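Local coordinates for GTP-binding protein (Sulfolobus solfataricus P2, PDB 2QTF) that hydrolyses GTP specifically, associates with the 50S ribosomal subunit and may act in protein synthesis or ribosome biogenesis, at residues L263-T268 with V297-I302; V185-S190 with V234-G239; D329-S334 with E342-K347. All blocks are in the same frame, centred on the assembly; numbering follows the deposited sequence.

All three contacts lie in the HflX-type G domain. Interactions 1 and 2 hold inferred GTP-binding residues, and interaction 3 reaches that site only at S334. Interaction 2 sets the phosphate-binding loop against V234-G239; a sulfate there is probably from the crystallisation liquor. Interaction 1 pairs two strands and ends at N300-K301-I302. The two touch: K301 NZ lies 2.7 Å from N189 O, and N300 ND2 lies 2.9 Å from S190 O. Interaction 3 continues the sheet outward, because strands 295-300 and 327-332 are neighbours. The L299 N to I331 O distance there is 2.9 Å. Interactions 2 and 3 do not touch, with nearest atoms about 7 Å apart. Interaction 1 bridges them.

Interaction 1 of 3, residues L263-T268 with V297-I302; sequences LVIDST and VTLNKI
L263-D266 and V297-N300 run as parallel strands, tied by T298 N to L263 O, I265 N to T298 O and N300 N to I265 O. Just past D266, S267 gives two bonds to N300 O. S267 N reaches N300 O at 2.8 Å and S267 OG reaches it at 2.7 Å, from opposite faces of the carbonyl plane. With chi1 at 67°, OG sits between backbone N and carbonyl carbon, turned to that oxygen. L299 CD1 lies against S267 CA at 3.5 Å. On the sheet face that carries L299, I265 CG1 meets V297 CG1 at 3.9 Å. On the opposite face, V264 CG1 lies beside N300 CB. T298 OG1 is buried without a polar partner in the model. D266 OD1 closes an Asx turn with T268 N and also accepts from T268 OG1. The extended K301 chain passes D266 obliquely, and its salt bridge, NZ to D266 OD2, is long at 3.9 Å. K301 NZ bonds N189 O, N300 ND2 bonds S190 O, and N300 OD1 accepts from A335 N. These polar ends tie the end of strand 295-300 to the P-loop and to A335, consistent with N300-D303 being the NKxD motif that recognises guanine in G domains.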
loop_
_atom_site.group_PDB
_atom_site.type_symbol
_atom_site.label_atom_id
_atom_site.label_comp_id
_atom_site.label_asym_id
_atom_site.label_seq_id
_atom_site.Cartn_x
_atom_site.Cartn_y
_atom_site.Cartn_z
ATOM N N LEU A 263 -5.397 -11.269 -7.332
ATOM C CA LEU A 263 -5.297 -11.243 -5.882
ATOM C C LEU A 263 -4.147 -12.055 -5.423
ATOM O O LEU A 263 -4.037 -13.271 -5.669
ATOM C CB LEU A 263 -6.562 -11.800 -5.201
ATOM C CG LEU A 263 -6.537 -11.939 -3.679
ATOM C CD1 LEU A 263 -6.535 -10.551 -2.981
ATOM C CD2 LEU A 263 -7.893 -12.710 -3.249
ATOM N N VAL A 264 -3.265 -11.367 -4.753
ATOM C CA VAL A 264 -1.987 -11.950 -4.362
ATOM C C VAL A 264 -2.077 -12.388 -2.907
ATOM O O VAL A 264 -2.542 -11.602 -2.044
ATOM C CB VAL A 264 -0.763 -10.984 -4.561
ATOM C CG1 VAL A 264 0.554 -11.689 -4.383
ATOM C CG2 VAL A 264 -0.734 -10.276 -5.964
ATOM N N ILE A 265 -1.653 -13.609 -2.624
ATOM C CA ILE A 265 -1.815 -14.240 -1.239
ATOM C C ILE A 265 -0.500 -14.822 -0.842
ATOM O O ILE A 265 0.118 -15.577 -1.647
ATOM C CB ILE A 265 -2.897 -15.367 -1.212
ATOM C CG1 ILE A 265 -4.216 -14.808 -1.765
ATOM C CG2 ILE A 265 -3.108 -15.863 0.261
ATOM C CD1 ILE A 265 -4.936 -13.703 -0.747
ATOM N N ASP A 266 -0.002 -14.419 0.338
ATOM C CA ASP A 266 1.203 -15.024 0.878
ATOM C C ASP A 266 1.069 -16.539 1.194
ATOM O O ASP A 266 0.505 -16.879 2.228
ATOM C CB ASP A 266 1.684 -14.206 2.085
ATOM C CG ASP A 266 3.042 -14.638 2.598
ATOM O OD1 ASP A 266 3.553 -15.755 2.236
ATOM O OD2 ASP A 266 3.576 -13.864 3.375
ATOM N N SER A 267 1.678 -17.433 0.401
ATOM C CA SER A 267 1.556 -18.878 0.702
ATOM C C SER A 267 2.290 -19.330 2.004
ATOM O O SER A 267 2.113 -20.486 2.435
ATOM C CB SER A 267 2.189 -19.753 -0.459
ATOM O OG SER A 267 3.583 -19.549 -0.479
ATOM N N THR A 268 3.162 -18.505 2.569
ATOM C CA THR A 268 3.925 -18.951 3.735
ATOM C C THR A 268 3.045 -18.895 4.991
ATOM O O THR A 268 3.450 -19.375 6.065
ATOM C CB THR A 268 5.175 -18.143 3.947
ATOM O OG1 THR A 268 4.863 -16.789 4.320
ATOM C CG2 THR A 268 5.991 -18.075 2.629
ATOM N N VAL A 297 -6.303 -15.619 -8.693
ATOM C CA VAL A 297 -5.682 -15.589 -7.383
ATOM C C VAL A 297 -4.303 -16.162 -7.570
ATOM O O VAL A 297 -4.136 -17.258 -8.173
ATOM C CB VAL A 297 -6.481 -16.455 -6.270
ATOM C CG1 VAL A 297 -5.728 -16.379 -4.948
ATOM C CG2 VAL A 297 -7.964 -16.019 -6.178
ATOM N N THR A 298 -3.279 -15.440 -7.086
ATOM C CA THR A 298 -1.966 -16.009 -7.185
ATOM C C THR A 298 -1.424 -16.258 -5.772
ATOM O O THR A 298 -1.159 -15.321 -5.030
ATOM C CB THR A 298 -0.957 -15.126 -7.983
ATOM O OG1 THR A 298 -0.774 -13.886 -7.306
ATOM C CG2 THR A 298 -1.429 -14.848 -9.408
ATOM N N LEU A 299 -1.227 -17.519 -5.464
ATOM C CA LEU A 299 -0.578 -17.933 -4.248
ATOM C C LEU A 299 0.934 -17.815 -4.396
ATOM O O LEU A 299 1.574 -18.596 -5.096
ATOM C CB LEU A 299 -1.045 -19.398 -3.935
ATOM C CG LEU A 299 -0.664 -20.022 -2.634
ATOM C CD1 LEU A 299 -1.143 -18.976 -1.464
ATOM C CD2 LEU A 299 -1.375 -21.403 -2.559
ATOM N N ASN A 300 1.485 -16.765 -3.786
ATOM C CA ASN A 300 2.829 -16.314 -4.020
ATOM C C ASN A 300 3.801 -16.763 -2.910
ATOM O O ASN A 300 3.334 -17.298 -1.887
ATOM C CB ASN A 300 2.816 -14.769 -4.097
ATOM C CG ASN A 300 4.121 -14.189 -4.654
ATOM O OD1 ASN A 300 4.804 -14.767 -5.512
ATOM N ND2 ASN A 300 4.508 -13.049 -4.134
ATOM N N LYS A 301 5.103 -16.596 -3.186
ATOM C CA LYS A 301 6.251 -16.861 -2.290
ATOM C C LYS A 301 6.368 -18.345 -2.019
ATOM O O LYS A 301 6.873 -18.746 -0.942
ATOM C CB LYS A 301 6.071 -16.105 -0.958
ATOM C CG LYS A 301 5.913 -14.642 -1.109
ATOM C CD LYS A 301 6.086 -13.975 0.300
ATOM C CE LYS A 301 5.858 -12.516 0.163
ATOM N NZ LYS A 301 6.263 -11.737 1.413
ATOM N N ILE A 302 5.938 -19.175 -2.984
ATOM C CA ILE A 302 5.870 -20.610 -2.790
ATOM C C ILE A 302 7.266 -21.244 -2.591
ATOM O O ILE A 302 7.350 -22.407 -2.129
ATOM C CB ILE A 302 5.201 -21.364 -3.968
ATOM C CG1 ILE A 302 6.116 -21.299 -5.297
ATOM C CG2 ILE A 302 3.660 -20.973 -4.054
ATOM C CD1 ILE A 302 5.507 -22.085 -6.527
#

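Interaction 2 of 3, residues V185-S190 with V234-G239; sequences VGYTNS and VGFIRG. With SO4 (sulfate ion), chain F; ACT (acetate ion), chain H.
Y187 and F236 face each other across a single backbone bridge, and hydrogen bonds tie the two loops at this point. F236 N bonds G186 O at 3.0 Å, approaching from above the carbonyl plane. T188 N bonds F236 O at 3.1 Å, nearly in line with the carbonyl. R238 adds a side-chain bond, NH1 to T188 O at 3.0 Å, with the oxygen in the guanidinium plane. One water links T188 O to R238 NH2, and another joins T188 OG1 to R238 N.

Aromatic contacts come next. F236 CB sits over the centre of the Y187 ring, 3.5 Å from its centroid, as a CH-pi contact. The F236 edge also points at the Y187 face, with the planes at 65°. Y187 CD2 lies over one face of the R238 guanidinium, 3.6 Å from R238 CZ, and the two planes are turned 30° apart. The R238 chain, extended from CG to NE (chi2 171°), crosses the ring obliquely and brings NH1 to T188 O. F236 CD2 packs on G186 C at 3.4 Å.

Ligand contacts fall on the same loops. N189 N bonds sulfate O4 at 2.8 Å, and G191 N, K192 NZ and T193 OG1 also hold the ion. This matches a P-loop cradling a phosphate. G235, the glycine of the DxxG motif (D232-G235), bonds O of an acetate ion, probably from the crystallisation liquor, through its N at 2.8 Å.

Around the pair, V185 ends strand 181-185, beside strand 260-266. Y187 and F236 rest on helix 271-288, while V234 and I237 meet helices 245-253 and 86-97. Helix 13-22 covers T188 and N189, and its E15 gives R238 a salt bridge.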
loop_
_atom_site.group_PDB
_atom_site.type_symbol
_atom_site.label_atom_id
_atom_site.label_comp_id
_atom_site.label_asym_id
_atom_site.label_seq_id
_atom_site.Cartn_x
_atom_site.Cartn_y
_atom_site.Cartn_z
ATOM N N VAL A 185 -4.166 -6.607 -6.490
ATOM C CA VAL A 185 -4.578 -6.311 -5.117
ATOM C C VAL A 185 -4.080 -7.378 -4.157
ATOM O O VAL A 185 -3.575 -8.451 -4.569
ATOM C CB VAL A 185 -6.121 -6.221 -5.000
ATOM C CG1 VAL A 185 -6.583 -5.058 -5.881
ATOM C CG2 VAL A 185 -6.770 -7.588 -5.493
ATOM N N GLY A 186 -4.174 -7.062 -2.871
ATOM C CA GLY A 186 -3.711 -7.993 -1.850
ATOM C C GLY A 186 -3.128 -7.265 -0.649
ATOM O O GLY A 186 -2.745 -6.084 -0.759
ATOM N N TYR A 187 -2.884 -7.999 0.445
ATOM C CA TYR A 187 -2.281 -7.354 1.593
ATOM C C TYR A 187 -0.853 -6.903 1.384
ATOM O O TYR A 187 -0.101 -7.489 0.621
ATOM C CB TYR A 187 -2.252 -8.341 2.764
ATOM C CG TYR A 187 -3.541 -8.166 3.521
ATOM C CD1 TYR A 187 -4.668 -8.967 3.211
ATOM C CD2 TYR A 187 -3.645 -7.137 4.491
ATOM C CE1 TYR A 187 -5.919 -8.795 3.913
ATOM C CE2 TYR A 187 -4.906 -6.896 5.137
ATOM C CZ TYR A 187 -5.959 -7.765 4.891
ATOM O OH TYR A 187 -7.091 -7.537 5.562
ATOM N N THR A 188 -0.453 -5.913 2.172
ATOM C CA THR A 188 0.906 -5.543 2.296
ATOM C C THR A 188 1.791 -6.778 2.521
ATOM O O THR A 188 1.463 -7.696 3.278
ATOM C CB THR A 188 1.031 -4.600 3.558
ATOM O OG1 THR A 188 0.162 -3.518 3.317
ATOM C CG2 THR A 188 2.419 -4.101 3.749
ATOM N N ASN A 189 2.925 -6.766 1.849
ATOM C CA ASN A 189 3.926 -7.796 1.998
ATOM C C ASN A 189 3.484 -9.167 1.433
ATOM O O ASN A 189 4.005 -10.222 1.798
ATOM C CB ASN A 189 4.306 -7.916 3.476
ATOM C CG ASN A 189 5.680 -8.278 3.648
ATOM O OD1 ASN A 189 6.517 -8.037 2.768
ATOM N ND2 ASN A 189 5.973 -8.913 4.776
ATOM N N SER A 190 2.530 -9.133 0.517
ATOM C CA SER A 190 2.130 -10.439 -0.125
ATOM C C SER A 190 2.997 -10.649 -1.416
ATOM O O SER A 190 3.002 -11.722 -2.035
ATOM C CB SER A 190 0.652 -10.377 -0.430
ATOM O OG SER A 190 0.419 -9.280 -1.349
ATOM N N VAL A 234 -3.595 0.176 -4.616
ATOM C CA VAL A 234 -3.117 0.203 -3.216
ATOM C C VAL A 234 -3.365 -1.182 -2.551
ATOM O O VAL A 234 -4.363 -1.894 -2.850
ATOM C CB VAL A 234 -3.744 1.415 -2.443
ATOM C CG1 VAL A 234 -5.299 1.158 -2.169
ATOM C CG2 VAL A 234 -2.916 1.774 -1.182
ATOM N N GLY A 235 -2.485 -1.603 -1.655
ATOM C CA GLY A 235 -2.724 -2.850 -0.931
ATOM C C GLY A 235 -3.815 -2.724 0.117
ATOM O O GLY A 235 -4.216 -1.580 0.442
ATOM N N PHE A 236 -4.317 -3.868 0.626
ATOM C CA PHE A 236 -5.115 -3.930 1.856
ATOM C C PHE A 236 -4.071 -3.701 2.977
ATOM O O PHE A 236 -3.007 -4.326 3.003
ATOM C CB PHE A 236 -5.705 -5.336 2.022
ATOM C CG PHE A 236 -6.509 -5.795 0.845
ATOM C CD1 PHE A 236 -7.367 -4.942 0.200
ATOM C CD2 PHE A 236 -6.404 -7.116 0.408
ATOM C CE1 PHE A 236 -8.231 -5.392 -0.906
ATOM C CE2 PHE A 236 -7.150 -7.560 -0.728
ATOM C CZ PHE A 236 -8.080 -6.687 -1.365
ATOM N N ILE A 237 -4.360 -2.739 3.855
ATOM C CA ILE A 237 -3.371 -2.286 4.835
ATOM C C ILE A 237 -3.933 -2.787 6.197
ATOM O O ILE A 237 -5.133 -2.706 6.432
ATOM C CB ILE A 237 -3.300 -0.700 4.914
ATOM C CG1 ILE A 237 -2.929 0.055 3.562
ATOM C CG2 ILE A 237 -2.324 -0.258 6.015
ATOM C CD1 ILE A 237 -1.598 -0.170 3.101
ATOM N N ARG A 238 -3.066 -3.284 7.051
ATOM C CA ARG A 238 -3.485 -3.777 8.363
ATOM C C ARG A 238 -3.500 -2.629 9.376
ATOM O O ARG A 238 -2.669 -1.753 9.293
ATOM C CB ARG A 238 -2.528 -4.884 8.825
ATOM C CG ARG A 238 -2.552 -6.144 7.830
ATOM C CD ARG A 238 -1.447 -7.125 8.161
ATOM N NE ARG A 238 -1.599 -8.365 7.363
ATOM C CZ ARG A 238 -0.849 -8.600 6.277
ATOM N NH1 ARG A 238 -0.008 -7.634 5.857
ATOM N NH2 ARG A 238 -0.955 -9.748 5.608
ATOM N N GLY A 239 -4.473 -2.553 10.271
ATOM C CA GLY A 239 -4.278 -1.507 11.329
ATOM C C GLY A 239 -4.394 -0.078 10.802
ATOM O O GLY A 239 -3.604 0.801 11.197
HETATM S S SO4 F . 3.789 -5.838 -1.331
HETATM O O1 SO4 F . 4.087 -5.047 -2.509
HETATM O O2 SO4 F . 4.682 -6.971 -1.188
HETATM O O3 SO4 F . 2.569 -6.628 -1.407
HETATM O O4 SO4 F . 3.853 -5.014 -0.099
HETATM C C ACT H . 0.710 -1.576 -0.080
HETATM O O ACT H . 0.199 -1.073 -1.179
HETATM O OXT ACT H . 0.305 -2.709 0.400
HETATM C CH3 ACT H . 1.778 -0.759 0.659
HETATM O O HOH W 1 -5.329 -4.314 -2.515
HETATM O O HOH W 2 0.380 -10.509 3.323
HETATM O O HOH W 3 -0.336 -3.113 6.215
#

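Interaction 3 of 3, residues D329-S334 with E342-K347; sequences DVIPIS and ELLRDK
D329 OD2 and K347 NZ form a salt bridge at 2.6 Å, the shortest polar contact between the strand and the helix. The lysine nitrogen meets OD2 nearly along the carboxylate C-O axis. The K347 chain bends at chi2 (-74°) and is extended beyond, which carries NZ over to the aspartate. K347 CE follows close behind, 3.2 Å from D329 OD2. K347 NZ also makes a weak bond to Q350 OE1. The other oxygen, D329 OD1, accepts from V330 N at 2.7 Å on its anti side. The carboxylate is therefore held at both oxygens, one by the helix and one by its own strand. Putting an alanine at D329 would probably leave the K347 ammonium without its carboxylate mate and V330 N without the OD1 acceptor.

Apolar side chains make the rest of the contact. I331 is the central one. Its CB meets L343 CD2 at 3.8 Å, and the two side chains slide past each other in opposite directions. With chi2 at 179°, the outer arm of I331 is straight, and CD1 reaches the helix backbone at L344 CA, 3.6 Å away. The same CD1 lies 4.0 Å from L344 CD1, with the two side chains crossing at about a right angle. I333 CG2 touches L344 CB at 4.2 Å. Helix 192-200 also packs on I333 and L344, through L195.

On the far side of the helix, R345 bridges E342 and D346. Strand 327-332 bonds strand 295-300 at the edge of the sheet. The strand and helix run nearly antiparallel, with their directions 161° apart. This is the last strand-loop-helix unit of a Ras-like G domain. S334, just beyond the strand, opens the inferred GTP-binding loop S334-A335-L336, consistent with the fifth conserved motif of G domains.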
loop_
_atom_site.group_PDB
_atom_site.type_symbol
_atom_site.label_atom_id
_atom_site.label_comp_id
_atom_site.label_asym_id
_atom_site.label_seq_id
_atom_site.Cartn_x
_atom_site.Cartn_y
_atom_site.Cartn_z
ATOM N N ASP A 329 -8.964 -18.232 -11.976
ATOM C CA ASP A 329 -8.173 -19.378 -11.653
ATOM C C ASP A 329 -7.394 -19.089 -10.416
ATOM O O ASP A 329 -7.406 -17.953 -9.941
ATOM C CB ASP A 329 -7.149 -19.633 -12.788
ATOM C CG ASP A 329 -6.811 -21.141 -12.917
ATOM O OD1 ASP A 329 -7.065 -21.877 -11.928
ATOM O OD2 ASP A 329 -6.342 -21.558 -13.992
ATOM N N VAL A 330 -6.738 -20.114 -9.892
ATOM C CA VAL A 330 -5.890 -20.051 -8.703
ATOM C C VAL A 330 -4.573 -20.729 -9.062
ATOM O O VAL A 330 -4.609 -21.944 -9.389
ATOM C CB VAL A 330 -6.581 -20.766 -7.452
ATOM C CG1 VAL A 330 -5.721 -20.600 -6.247
ATOM C CG2 VAL A 330 -7.924 -20.095 -7.082
ATOM N N ILE A 331 -3.444 -19.986 -9.074
ATOM C CA ILE A 331 -2.115 -20.555 -9.429
ATOM C C ILE A 331 -1.064 -20.288 -8.351
ATOM O O ILE A 331 -1.090 -19.273 -7.709
ATOM C CB ILE A 331 -1.638 -20.090 -10.835
ATOM C CG1 ILE A 331 -1.515 -18.551 -10.855
ATOM C CG2 ILE A 331 -2.820 -20.463 -11.833
ATOM C CD1 ILE A 331 -1.020 -17.879 -12.185
ATOM N N PRO A 332 -0.123 -21.203 -8.187
ATOM C CA PRO A 332 1.015 -20.937 -7.325
ATOM C C PRO A 332 2.139 -20.363 -8.117
ATOM O O PRO A 332 2.452 -20.886 -9.253
ATOM C CB PRO A 332 1.415 -22.357 -6.856
ATOM C CG PRO A 332 1.023 -23.266 -8.141
ATOM C CD PRO A 332 -0.141 -22.581 -8.772
ATOM N N ILE A 333 2.781 -19.346 -7.576
ATOM C CA ILE A 333 3.941 -18.791 -8.247
ATOM C C ILE A 333 4.982 -18.416 -7.222
ATOM O O ILE A 333 4.686 -18.332 -6.002
ATOM C CB ILE A 333 3.596 -17.438 -8.997
ATOM C CG1 ILE A 333 3.093 -16.391 -7.944
ATOM C CG2 ILE A 333 2.565 -17.724 -10.129
ATOM C CD1 ILE A 333 2.870 -14.936 -8.545
ATOM N N SER A 334 6.182 -18.108 -7.686
ATOM C CA SER A 334 7.146 -17.371 -6.852
ATOM C C SER A 334 7.653 -16.203 -7.684
ATOM O O SER A 334 8.417 -16.398 -8.635
ATOM C CB SER A 334 8.289 -18.211 -6.361
ATOM O OG SER A 334 9.214 -17.268 -5.816
ATOM N N GLU A 342 5.696 -18.469 -16.483
ATOM C CA GLU A 342 5.133 -18.725 -17.780
ATOM C C GLU A 342 3.678 -19.097 -17.592
ATOM O O GLU A 342 2.815 -18.668 -18.333
ATOM C CB GLU A 342 5.896 -19.833 -18.517
ATOM C CG GLU A 342 5.251 -20.121 -19.952
ATOM C CD GLU A 342 5.343 -18.977 -20.999
ATOM O OE1 GLU A 342 6.181 -18.100 -20.790
ATOM O OE2 GLU A 342 4.587 -19.071 -22.037
ATOM N N LEU A 343 3.374 -19.852 -16.534
ATOM C CA LEU A 343 1.937 -20.068 -16.254
ATOM C C LEU A 343 1.189 -18.774 -15.981
ATOM O O LEU A 343 0.082 -18.580 -16.477
ATOM C CB LEU A 343 1.729 -21.042 -15.036
ATOM C CG LEU A 343 0.292 -21.347 -14.549
ATOM C CD1 LEU A 343 -0.582 -21.953 -15.623
ATOM C CD2 LEU A 343 0.373 -22.274 -13.252
ATOM N N LEU A 344 1.781 -17.910 -15.188
ATOM C CA LEU A 344 1.130 -16.656 -14.791
ATOM C C LEU A 344 0.934 -15.829 -16.122
ATOM O O LEU A 344 -0.172 -15.309 -16.412
ATOM C CB LEU A 344 2.136 -15.891 -13.917
ATOM C CG LEU A 344 1.781 -14.376 -13.668
ATOM C CD1 LEU A 344 0.482 -14.274 -12.926
ATOM C CD2 LEU A 344 2.899 -13.579 -12.878
ATOM N N ARG A 345 2.012 -15.683 -16.901
ATOM C CA ARG A 345 1.851 -15.100 -18.270
ATOM C C ARG A 345 0.751 -15.675 -19.081
ATOM O O ARG A 345 -0.065 -14.926 -19.601
ATOM C CB ARG A 345 3.240 -15.206 -19.048
ATOM C CG ARG A 345 3.190 -14.670 -20.549
ATOM C CD ARG A 345 4.586 -14.970 -21.230
ATOM N NE ARG A 345 4.520 -14.569 -22.643
ATOM C CZ ARG A 345 3.967 -15.308 -23.556
ATOM N NH1 ARG A 345 3.493 -16.510 -23.195
ATOM N NH2 ARG A 345 3.960 -14.882 -24.820
ATOM N N ASP A 346 0.699 -17.016 -19.280
ATOM C CA ASP A 346 -0.320 -17.605 -20.065
ATOM C C ASP A 346 -1.754 -17.367 -19.488
ATOM O O ASP A 346 -2.734 -17.202 -20.227
ATOM C CB ASP A 346 -0.124 -19.088 -20.130
ATOM C CG ASP A 346 1.134 -19.486 -21.004
ATOM O OD1 ASP A 346 1.514 -18.614 -21.799
ATOM O OD2 ASP A 346 1.672 -20.586 -20.787
ATOM N N LYS A 347 -1.873 -17.433 -18.179
ATOM C CA LYS A 347 -3.218 -17.160 -17.600
ATOM C C LYS A 347 -3.662 -15.693 -17.778
ATOM O O LYS A 347 -4.814 -15.455 -18.077
ATOM C CB LYS A 347 -3.263 -17.510 -16.119
ATOM C CG LYS A 347 -3.055 -18.995 -15.898
ATOM C CD LYS A 347 -4.367 -19.728 -16.317
ATOM C CE LYS A 347 -4.133 -21.283 -16.266
ATOM N NZ LYS A 347 -5.500 -21.731 -16.465
#